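Local coordinates for heavy-metal chelation domain-containing protein (Pyrococcus horikoshii, PDB 3NPG), which is of unknown function but may chelate heavy metals, at residues A[216-221]-A[237-242]. Numbering follows the deposited sequence.
Sequences ASMKVT and GFESES
V220 and S242 face each other as an antiparallel non-hydrogen-bonded pair where strand 214-220 meets strand 242-248, outermost in this chain's mixed, Rossmann-like sheet; helices 223-232 and 235-239 make the connection between them. The main bond of the contact lies one residue beyond the pair, where T221 N gives its hydrogen to E241 O at 2.9 Å (N-H...O angle 150°). The T221 hydroxyl adds a weak bond to the same oxygen, OG1 lying between its own backbone N and carbonyl carbon. On the face of the sheet holding V220 and S242, V220 CG2 comes within 3.7 Å of F238 CE1, and the two side chains cross at about a right angle. The selenomethionine M218 reaches the ring obliquely in a Met-aromatic contact, its selenium 5.2 Å from the F238 centroid and 44° off the normal. The bend at chi3 (66°) brings M218 CE to 3.9 Å from E239 OE2. S242 sits in the middle: CB packs on M218 CG, while OG lies over one face of the F238 ring, toward its rim. With an alanine in place of S242, F238 O would probably lose one of its two donors, and V220 CG2 and that face of the ring the oxygen packed against each. Farther out, A226 of helix 223-232 touches both V220 and F238. A type I turn, E239 to S242, carries the chain from helix into strand, and F238 O receives E241 N on one face of its carbonyl plane and S242 OG, at 3.2 Å, on the opposite face.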
loop_
_atom_site.group_PDB
_atom_site.type_symbol
_atom_site.label_atom_id
_atom_site.label_comp_id
_atom_site.label_asym_id
_atom_site.label_seq_id
_atom_site.Cartn_x
_atom_site.Cartn_y
_atom_site.Cartn_z
ATOM N N ALA A 216 25.091 -14.142 -3.740
ATOM C CA ALA A 216 24.328 -15.132 -4.498
ATOM C C ALA A 216 23.532 -14.448 -5.597
ATOM O O ALA A 216 22.534 -13.781 -5.319
ATOM C CB ALA A 216 23.403 -15.899 -3.579
ATOM N N SER A 217 24.016 -14.542 -6.834
ATOM C CA SER A 217 23.384 -13.877 -7.961
ATOM C C SER A 217 23.387 -14.777 -9.201
ATOM O O SER A 217 23.544 -15.998 -9.075
ATOM C CB SER A 217 24.090 -12.560 -8.256
ATOM O OG SER A 217 23.306 -11.746 -9.108
HETATM N N MSE A 218 23.182 -14.182 -10.399
HETATM C CA MSE A 218 23.154 -14.931 -11.656
HETATM C C MSE A 218 23.756 -14.130 -12.813
HETATM O O MSE A 218 23.602 -12.907 -12.871
HETATM C CB MSE A 218 21.723 -15.375 -11.995
HETATM C CG MSE A 218 20.754 -14.209 -12.212
HETATM SE SE MSE A 218 18.917 -14.777 -12.209
HETATM C CE MSE A 218 18.764 -15.360 -10.308
ATOM N N LYS A 219 24.425 -14.824 -13.744
ATOM C CA LYS A 219 25.014 -14.190 -14.917
ATOM C C LYS A 219 24.223 -14.551 -16.162
ATOM O O LYS A 219 23.939 -15.726 -16.392
ATOM C CB LYS A 219 26.495 -14.591 -15.076
ATOM C CG LYS A 219 27.199 -13.880 -16.235
ATOM C CD LYS A 219 28.650 -14.271 -16.344
ATOM C CE LYS A 219 29.330 -13.554 -17.479
ATOM N NZ LYS A 219 30.756 -13.947 -17.600
ATOM N N VAL A 220 23.877 -13.540 -16.977
ATOM C CA VAL A 220 23.130 -13.741 -18.220
ATOM C C VAL A 220 23.989 -14.494 -19.255
ATOM O O VAL A 220 25.063 -14.021 -19.629
ATOM C CB VAL A 220 22.595 -12.400 -18.783
ATOM C CG1 VAL A 220 21.802 -12.627 -20.058
ATOM C CG2 VAL A 220 21.749 -11.666 -17.745
ATOM N N THR A 221 23.519 -15.681 -19.693
ATOM C CA THR A 221 24.235 -16.503 -20.679
ATOM C C THR A 221 23.850 -16.126 -22.114
ATOM O O THR A 221 24.684 -16.204 -23.009
ATOM C CB THR A 221 24.036 -18.005 -20.389
ATOM O OG1 THR A 221 22.638 -18.291 -20.284
ATOM C CG2 THR A 221 24.751 -18.449 -19.132
ATOM N N GLY A 237 11.510 -16.260 -17.354
ATOM C CA GLY A 237 12.028 -16.268 -18.719
ATOM C C GLY A 237 13.420 -15.677 -18.783
ATOM O O GLY A 237 14.276 -16.159 -19.529
ATOM N N PHE A 238 13.656 -14.632 -17.982
ATOM C CA PHE A 238 14.967 -13.999 -17.844
ATOM C C PHE A 238 15.895 -14.885 -16.997
ATOM O O PHE A 238 17.093 -14.963 -17.269
ATOM C CB PHE A 238 14.813 -12.598 -17.207
ATOM C CG PHE A 238 16.058 -12.060 -16.543
ATOM C CD1 PHE A 238 17.126 -11.599 -17.302
ATOM C CD2 PHE A 238 16.145 -11.970 -15.155
ATOM C CE1 PHE A 238 18.272 -11.090 -16.689
ATOM C CE2 PHE A 238 17.292 -11.459 -14.541
ATOM C CZ PHE A 238 18.349 -11.024 -15.312
ATOM N N GLU A 239 15.328 -15.549 -15.967
ATOM C CA GLU A 239 16.062 -16.433 -15.059
ATOM C C GLU A 239 16.581 -17.679 -15.799
ATOM O O GLU A 239 17.683 -18.151 -15.512
ATOM C CB GLU A 239 15.154 -16.843 -13.883
ATOM C CG GLU A 239 15.900 -17.392 -12.682
ATOM C CD GLU A 239 15.020 -17.676 -11.479
ATOM O OE1 GLU A 239 13.967 -18.332 -11.651
ATOM O OE2 GLU A 239 15.397 -17.261 -10.360
ATOM N N SER A 240 15.791 -18.194 -16.773
ATOM C CA SER A 240 16.163 -19.384 -17.554
ATOM C C SER A 240 17.295 -19.091 -18.552
ATOM O O SER A 240 17.939 -20.021 -19.038
ATOM C CB SER A 240 14.949 -19.952 -18.281
ATOM O OG SER A 240 14.437 -19.025 -19.224
ATOM N N GLU A 241 17.537 -17.800 -18.853
ATOM C CA GLU A 241 18.612 -17.389 -19.769
ATOM C C GLU A 241 19.857 -16.963 -18.979
ATOM O O GLU A 241 20.729 -16.272 -19.514
ATOM C CB GLU A 241 18.134 -16.247 -20.691
ATOM C CG GLU A 241 16.969 -16.628 -21.594
ATOM C CD GLU A 241 17.253 -17.715 -22.616
ATOM O OE1 GLU A 241 18.443 -17.949 -22.931
ATOM O OE2 GLU A 241 16.278 -18.272 -23.167
ATOM N N SER A 242 19.944 -17.398 -17.710
ATOM C CA SER A 242 21.047 -17.049 -16.828
ATOM C C SER A 242 21.525 -18.263 -16.042
ATOM O O SER A 242 20.834 -19.283 -16.002
ATOM C CB SER A 242 20.623 -15.945 -15.862
ATOM O OG SER A 242 20.229 -14.773 -16.555
#